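PDB 6OZE: endonuclease V from Homo sapiens, which acts as an inosine-specific endoribonuclease, cleaving RNA that contains deaminated adenosine by hydrolysis that depends on metal ions. Local coordinates for residues V70-R75 with D232-E237; V43-V48 with V77-P82; E98-L103 with T138-V143. The protein carries 4 engineered substitutions. One frame throughout, in Å; residues are numbered along the deposited sequence.

Contact 1: residues V70-R75 with D232-E237; sequences VYEESR and DICSRE
Glu-72 is the first residue of edge strand 70-75 to meet Cys-234 on helix 232-237. Its CG stands between the backbone N and the carbonyl carbon (chi1 57°), and from there the extended chain carries the carboxylate past the cysteine. OE1 comes within 3.7 Å of Cys-234 SG, and the same sulfur lies 4.0 Å from Glu-72 CB, so it rests alongside the base of the glutamate. Glu-73 points away from helix 232-237 and packs on Leu-99 and Gln-102 of helix 89-106, and its OE2 forms a salt bridge with Arg-75 NH1. Ser-74 returns to the helix side, where its OG sits 3.5 Å from Cys-234 CB. The serine hydroxyl is hydrogen-bonded to Ser-58 on the adjacent strand, which also bonds Ser-235 OG, so one hydroxyl serves both segments. Small side chains allow a near approach, with the CA atoms of Ser-74 and Ser-235 6.2 Å apart; the strand and helix axes pass 8.3 Å from each other at a crossing angle of -43°. Such packing of a C-terminal helix against the antiparallel edge of a mixed sheet, with helix 89-106 on the other face, fits the RNase H-like fold of the endonuclease V family.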
# COMPACT_ATOMS: atom_id res chain seq x y z
N VAL A 70 -12.64 -6.54 -11.55
CA VAL A 70 -14.07 -6.26 -11.65
C VAL A 70 -14.39 -4.76 -11.67
O VAL A 70 -15.52 -4.39 -12.02
CB VAL A 70 -14.88 -6.97 -10.54
CG1 VAL A 70 -14.75 -8.48 -10.69
CG2 VAL A 70 -14.39 -6.56 -9.17
N TYR A 71 -13.43 -3.91 -11.35
CA TYR A 71 -13.63 -2.46 -11.40
C TYR A 71 -12.28 -1.81 -11.61
O TYR A 71 -11.28 -2.23 -11.02
CB TYR A 71 -14.22 -1.94 -10.09
CG TYR A 71 -14.42 -0.43 -10.06
CD1 TYR A 71 -15.56 0.13 -10.57
CD2 TYR A 71 -13.45 0.41 -9.52
CE1 TYR A 71 -15.76 1.50 -10.55
CE2 TYR A 71 -13.65 1.80 -9.50
CZ TYR A 71 -14.80 2.32 -10.02
OH TYR A 71 -15.02 3.69 -10.01
N GLU A 72 -12.24 -0.77 -12.44
CA GLU A 72 -11.02 0.01 -12.57
C GLU A 72 -11.37 1.45 -12.88
O GLU A 72 -12.29 1.73 -13.66
CB GLU A 72 -10.10 -0.55 -13.66
CG GLU A 72 -10.73 -0.66 -15.03
CD GLU A 72 -9.83 -1.35 -16.03
OE1 GLU A 72 -9.14 -2.32 -15.65
OE2 GLU A 72 -9.79 -0.92 -17.20
N GLU A 73 -10.64 2.37 -12.25
CA GLU A 73 -10.81 3.79 -12.55
C GLU A 73 -9.47 4.48 -12.41
O GLU A 73 -8.76 4.26 -11.42
CB GLU A 73 -11.85 4.43 -11.63
CG GLU A 73 -12.11 5.93 -11.91
CD GLU A 73 -12.77 6.20 -13.26
OE1 GLU A 73 -13.41 5.28 -13.82
OE2 GLU A 73 -12.67 7.34 -13.75
N SER A 74 -9.12 5.31 -13.39
CA SER A 74 -7.87 6.06 -13.38
C SER A 74 -8.19 7.51 -13.69
O SER A 74 -9.08 7.79 -14.50
CB SER A 74 -6.91 5.57 -14.46
OG SER A 74 -6.51 4.23 -14.21
N ARG A 75 -7.49 8.43 -13.04
CA ARG A 75 -7.71 9.85 -13.28
C ARG A 75 -6.39 10.59 -13.25
O ARG A 75 -5.59 10.39 -12.33
CB ARG A 75 -8.66 10.44 -12.23
CG ARG A 75 -10.06 9.89 -12.31
CD ARG A 75 -11.07 11.01 -12.33
NE ARG A 75 -11.85 11.03 -11.10
CZ ARG A 75 -12.88 10.22 -10.86
NH1 ARG A 75 -13.24 9.33 -11.78
NH2 ARG A 75 -13.53 10.30 -9.71
N ASP A 232 -1.01 -0.30 -11.10
CA ASP A 232 0.14 0.30 -11.75
C ASP A 232 -0.04 0.31 -13.27
O ASP A 232 0.24 1.32 -13.92
CB ASP A 232 1.42 -0.45 -11.36
CG ASP A 232 2.66 0.19 -11.95
OD1 ASP A 232 3.05 1.28 -11.48
OD2 ASP A 232 3.24 -0.40 -12.89
N ILE A 233 -0.48 -0.81 -13.83
CA ILE A 233 -0.73 -0.90 -15.27
C ILE A 233 -1.79 0.10 -15.69
O ILE A 233 -1.63 0.80 -16.69
CB ILE A 233 -1.11 -2.34 -15.66
CG1 ILE A 233 0.09 -3.28 -15.47
CG2 ILE A 233 -1.62 -2.40 -17.10
CD1 ILE A 233 -0.25 -4.75 -15.52
N CYS A 234 -2.89 0.19 -14.93
CA CYS A 234 -3.93 1.15 -15.28
C CYS A 234 -3.39 2.58 -15.32
O CYS A 234 -3.73 3.36 -16.23
CB CYS A 234 -5.07 1.07 -14.26
SG CYS A 234 -6.19 -0.31 -14.55
N SER A 235 -2.56 2.95 -14.35
CA SER A 235 -2.03 4.32 -14.34
C SER A 235 -1.12 4.56 -15.54
O SER A 235 -1.19 5.63 -16.17
CB SER A 235 -1.26 4.61 -13.06
OG SER A 235 -2.12 4.71 -11.96
N ARG A 236 -0.25 3.60 -15.84
CA ARG A 236 0.66 3.77 -16.98
C ARG A 236 -0.12 3.89 -18.28
O ARG A 236 0.15 4.77 -19.10
CB ARG A 236 1.66 2.62 -17.04
CG ARG A 236 2.81 2.79 -16.06
CD ARG A 236 3.82 1.66 -16.19
NE ARG A 236 3.21 0.37 -15.91
CZ ARG A 236 3.89 -0.77 -15.81
NH1 ARG A 236 5.21 -0.78 -15.97
NH2 ARG A 236 3.25 -1.90 -15.54
N GLU A 237 -1.14 3.04 -18.45
CA GLU A 237 -1.95 3.11 -19.67
C GLU A 237 -2.69 4.43 -19.76
O GLU A 237 -2.81 5.02 -20.84
CB GLU A 237 -2.95 1.97 -19.71
CG GLU A 237 -2.33 0.59 -19.91
CD GLU A 237 -3.37 -0.51 -19.90
OE1 GLU A 237 -4.53 -0.24 -19.53
OE2 GLU A 237 -3.03 -1.66 -20.27

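Contact 2: residues V43-V48 with V77-P82; sequences VDVSFV and VSLTAP
Leu-79 reaches back from just beyond strand 69-78 to meet Val-45 and Phe-47 of strand 39-47. The leucine is the centre of an inverse gamma turn, the point at which the chain leaves the sheet, and its side chain is directed toward segment 43-48. CB is still somewhat distant, 4.5 Å from Phe-47 CE2. Next along, CG is set anti to the carbonyl carbon and beside the backbone N (chi1 -52°), which brings it to 4.1 Å from Phe-47 CE2. The two methyls then part. CD1 does most of the touching: it lies 3.4 Å from both CE2 and CZ of Phe-47, a snug fit in which the methyl approaches the far end of the ring at a slant. The same CD1 meets Val-45 CG1 tip to tip at 4.1 Å; with chi1 at 178° this valine methyl extends anti to its backbone N and out toward the leucine. Leu-79 CD2 turns to its own segment and lies 3.6 Å from Val-77 CG2. No hydrogen bond crosses between the segments, so the contact is wholly apolar. The CA atoms of Phe-47 and Leu-79 are 9.0 Å apart, consistent with the intervening strand 54-63, whose Ala-55 touches both Val-45 and Leu-79. On the opposite face of strand 39-47, Ser-46 OG donates a 2.6 Å hydrogen bond to the syn lone pair of Asp-44 OD2, which also bonds Ser-235 of helix 226-242. The apolar cluster itself is flanked by helix 89-106: Phe-95 packs on Leu-79 and Val-77, Glu-92 on Val-45 and Arg-91 on Phe-47, placing the three side chains between the C-terminal ends of strands 39-47 and 69-78 and the first turns of helix 89-106.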
# COMPACT_ATOMS: atom_id res chain seq x y z
N VAL A 43 -4.42 0.23 -5.17
CA VAL A 43 -4.33 1.66 -5.48
C VAL A 43 -2.92 2.00 -5.92
O VAL A 43 -1.94 1.39 -5.48
CB VAL A 43 -4.78 2.61 -4.34
CG1 VAL A 43 -6.28 2.53 -4.12
CG2 VAL A 43 -3.99 2.33 -3.06
N ASP A 44 -2.82 3.02 -6.79
CA ASP A 44 -1.54 3.48 -7.30
C ASP A 44 -1.63 4.96 -7.57
O ASP A 44 -2.67 5.44 -8.02
CB ASP A 44 -1.20 2.84 -8.64
CG ASP A 44 0.06 3.44 -9.26
OD1 ASP A 44 1.17 3.22 -8.75
OD2 ASP A 44 -0.07 4.20 -10.25
N VAL A 45 -0.54 5.67 -7.31
CA VAL A 45 -0.29 6.99 -7.88
C VAL A 45 1.05 6.93 -8.59
O VAL A 45 2.05 6.48 -8.02
CB VAL A 45 -0.27 8.09 -6.81
CG1 VAL A 45 0.03 9.45 -7.46
CG2 VAL A 45 -1.61 8.14 -6.11
N SER A 46 1.08 7.39 -9.84
CA SER A 46 2.28 7.37 -10.65
C SER A 46 2.48 8.73 -11.29
O SER A 46 1.56 9.24 -11.94
CB SER A 46 2.17 6.34 -11.78
OG SER A 46 2.18 5.02 -11.23
N PHE A 47 3.67 9.30 -11.14
CA PHE A 47 3.97 10.58 -11.75
C PHE A 47 4.24 10.44 -13.24
O PHE A 47 4.78 9.43 -13.70
CB PHE A 47 5.18 11.23 -11.08
CG PHE A 47 4.93 11.63 -9.68
CD1 PHE A 47 5.13 10.73 -8.65
CD2 PHE A 47 4.46 12.89 -9.38
CE1 PHE A 47 4.89 11.08 -7.34
CE2 PHE A 47 4.22 13.26 -8.09
CZ PHE A 47 4.44 12.35 -7.06
N VAL A 48 3.85 11.47 -13.98
CA VAL A 48 4.26 11.59 -15.37
C VAL A 48 5.77 11.80 -15.43
O VAL A 48 6.31 12.70 -14.77
CB VAL A 48 3.51 12.76 -16.03
CG1 VAL A 48 4.01 13.00 -17.45
CG2 VAL A 48 2.03 12.46 -16.01
N VAL A 77 -4.29 13.75 -12.31
CA VAL A 77 -4.41 14.67 -11.19
C VAL A 77 -3.15 15.51 -11.11
O VAL A 77 -2.11 15.16 -11.66
CB VAL A 77 -4.63 13.93 -9.85
CG1 VAL A 77 -5.92 13.10 -9.89
CG2 VAL A 77 -3.45 13.03 -9.54
N SER A 78 -3.25 16.64 -10.41
CA SER A 78 -2.10 17.52 -10.17
C SER A 78 -1.79 17.52 -8.68
O SER A 78 -2.63 17.96 -7.88
CB SER A 78 -2.41 18.94 -10.63
OG SER A 78 -2.57 19.00 -12.04
N LEU A 79 -0.61 17.04 -8.32
CA LEU A 79 -0.18 16.92 -6.92
C LEU A 79 0.50 18.22 -6.53
O LEU A 79 1.71 18.38 -6.66
CB LEU A 79 0.76 15.74 -6.73
CG LEU A 79 0.33 14.36 -7.25
CD1 LEU A 79 1.17 13.26 -6.60
CD2 LEU A 79 -1.12 14.10 -6.99
N THR A 80 -0.30 19.17 -6.05
CA THR A 80 0.21 20.51 -5.80
C THR A 80 0.75 20.70 -4.38
O THR A 80 1.43 21.70 -4.13
CB THR A 80 -0.86 21.55 -6.13
OG1 THR A 80 -2.08 21.20 -5.45
CG2 THR A 80 -1.12 21.58 -7.62
N ALA A 81 0.48 19.78 -3.47
CA ALA A 81 1.08 19.86 -2.14
C ALA A 81 2.59 19.67 -2.25
O ALA A 81 3.06 18.89 -3.09
CB ALA A 81 0.49 18.79 -1.22
N PRO A 82 3.38 20.38 -1.45
CA PRO A 82 4.83 20.23 -1.52
C PRO A 82 5.28 18.82 -1.15
O PRO A 82 4.62 18.12 -0.38
CB PRO A 82 5.36 21.27 -0.52
CG PRO A 82 4.18 21.61 0.34
CD PRO A 82 2.98 21.46 -0.53

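Contact 3: residues E98-L103 with T138-V143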
# COMPACT_ATOMS: atom_id res chain seq x y z
N GLU A 98 -10.80 10.15 -3.00
CA GLU A 98 -11.87 10.53 -3.92
C GLU A 98 -12.28 9.37 -4.83
O GLU A 98 -13.47 9.21 -5.14
CB GLU A 98 -11.43 11.72 -4.77
CG GLU A 98 -12.52 12.33 -5.60
CD GLU A 98 -13.54 13.09 -4.76
OE1 GLU A 98 -13.22 13.45 -3.61
OE2 GLU A 98 -14.66 13.32 -5.26
N LEU A 99 -11.31 8.57 -5.28
CA LEU A 99 -11.66 7.42 -6.10
C LEU A 99 -12.47 6.39 -5.31
O LEU A 99 -13.43 5.81 -5.83
CB LEU A 99 -10.40 6.75 -6.67
CG LEU A 99 -9.63 7.59 -7.69
CD1 LEU A 99 -8.30 6.87 -8.04
CD2 LEU A 99 -10.47 7.81 -8.93
N VAL A 100 -12.08 6.15 -4.05
CA VAL A 100 -12.82 5.19 -3.23
C VAL A 100 -14.24 5.68 -2.99
O VAL A 100 -15.20 4.91 -3.09
CB VAL A 100 -12.06 4.93 -1.92
CG1 VAL A 100 -12.89 4.03 -1.00
CG2 VAL A 100 -10.72 4.29 -2.21
N GLN A 101 -14.40 6.98 -2.70
CA GLN A 101 -15.74 7.50 -2.46
C GLN A 101 -16.60 7.45 -3.72
O GLN A 101 -17.79 7.11 -3.65
CB GLN A 101 -15.68 8.92 -1.89
CG GLN A 101 -17.05 9.42 -1.42
CD GLN A 101 -17.62 8.56 -0.30
OE1 GLN A 101 -16.89 7.97 0.49
NE2 GLN A 101 -18.95 8.50 -0.23
N GLN A 102 -16.02 7.77 -4.88
CA GLN A 102 -16.76 7.61 -6.13
C GLN A 102 -17.29 6.19 -6.28
O GLN A 102 -18.46 5.97 -6.64
CB GLN A 102 -15.88 7.98 -7.33
CG GLN A 102 -16.52 7.60 -8.66
CD GLN A 102 -15.56 7.63 -9.83
OE1 GLN A 102 -14.35 7.68 -9.65
NE2 GLN A 102 -16.10 7.60 -11.04
N LEU A 103 -16.44 5.20 -6.02
CA LEU A 103 -16.88 3.81 -6.08
C LEU A 103 -17.99 3.55 -5.07
O LEU A 103 -19.01 2.94 -5.39
CB LEU A 103 -15.68 2.89 -5.84
CG LEU A 103 -16.02 1.40 -5.87
CD1 LEU A 103 -16.69 1.03 -7.18
CD2 LEU A 103 -14.76 0.57 -5.62
N THR A 138 -10.44 6.18 4.96
CA THR A 138 -11.49 5.36 4.34
C THR A 138 -12.16 4.43 5.33
O THR A 138 -13.25 3.91 5.03
CB THR A 138 -10.93 4.50 3.21
OG1 THR A 138 -9.94 3.61 3.73
CG2 THR A 138 -10.31 5.37 2.11
N ASP A 139 -11.55 4.22 6.51
CA ASP A 139 -11.95 3.17 7.46
C ASP A 139 -12.05 1.80 6.78
O ASP A 139 -13.01 1.06 6.98
CB ASP A 139 -13.22 3.51 8.22
CG ASP A 139 -13.33 2.76 9.53
OD1 ASP A 139 -12.27 2.39 10.10
OD2 ASP A 139 -14.47 2.52 9.98
N LEU A 140 -11.08 1.50 5.94
CA LEU A 140 -11.01 0.20 5.31
C LEU A 140 -9.74 -0.51 5.76
O LEU A 140 -8.71 0.13 5.99
CB LEU A 140 -10.95 0.32 3.79
CG LEU A 140 -12.22 0.75 3.05
CD1 LEU A 140 -11.90 0.95 1.57
CD2 LEU A 140 -13.32 -0.30 3.24
N PRO A 141 -9.78 -1.83 5.91
CA PRO A 141 -8.54 -2.59 6.07
C PRO A 141 -7.58 -2.25 4.94
O PRO A 141 -7.96 -2.22 3.76
CB PRO A 141 -9.01 -4.04 5.99
CG PRO A 141 -10.43 -3.99 6.51
CD PRO A 141 -10.97 -2.70 5.93
N CYS A 142 -6.34 -1.91 5.30
CA CYS A 142 -5.35 -1.52 4.31
C CYS A 142 -4.00 -2.13 4.67
O CYS A 142 -3.63 -2.18 5.84
CB CYS A 142 -5.16 -0.00 4.25
SG CYS A 142 -6.43 0.91 3.35
N VAL A 143 -3.28 -2.56 3.63
CA VAL A 143 -1.96 -3.16 3.76
C VAL A 143 -0.99 -2.32 2.94
O VAL A 143 -1.26 -2.02 1.76
CB VAL A 143 -1.97 -4.59 3.22
CG1 VAL A 143 -0.55 -5.19 3.25
CG2 VAL A 143 -2.95 -5.43 4.02
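At the Schellman motif that ends helix 130-138, Thr-138 and Leu-140 stand on either side of the C-prime residue Asp-139 in sequence, and both present methyls to Val-100 of helix 89-106. The motif belongs to a beta-alpha-beta crossover, in which strand 115-118 is followed by helix 130-138 and then by the parallel strand 142-146. Asp-139 has positive phi, and its OD1 is held by a hydrogen bond from His-205. Reversing the chain at this point leaves the residues before and after Asp-139 facing the neighbouring helix together. Val-100 CG1 is directed at them because it lies anti to the backbone N (chi1 174°). This methyl meets Leu-140 CD1 tip to tip at 4.1 Å and lies 4.3 Å from Thr-138 CG2, so a single valine branch touches both residues. All three side chains are buried, and no hydrogen bond joins the two segments; one helical turn beyond Val-100, Arg-104 makes a weak bond to the carbonyl oxygen of Thr-138. Leu-140 also touches Met-111 and Leu-115, which extends the apolar layer toward the sheet. The threonine divides its two branches: while CG2 faces Val-100, OG1 bonds chiefly to the carbonyl oxygen of Leu-134. Leu-140 N, which bonds the carbonyl oxygen of Gly-135 in the motif, makes a second, weak and bent bond to Thr-138 OG1, at 3.3 Å with an N-H...O angle of 132°.

From the N terminus, strand 39-47 opens contact 2, and strand 69-78 begins contact 1 before the residues after it close contact 2. The loops of contacts 1 and 2 therefore cross, and they share strand 69-78. Helix 89-106 follows and opens contact 3, which closes at the entry to strand 142-146, in series with contact 2 and nested within the long loop of contact 1. That loop closes only when the C-terminal helix returns to the edge strand. Contacts 1 and 2 touch through Ser-235 and Asp-44, and contacts 1 and 3 through Tyr-71 and Leu-103. Together they tie helices 226-242, 89-106 and 130-138 to one mixed sheet.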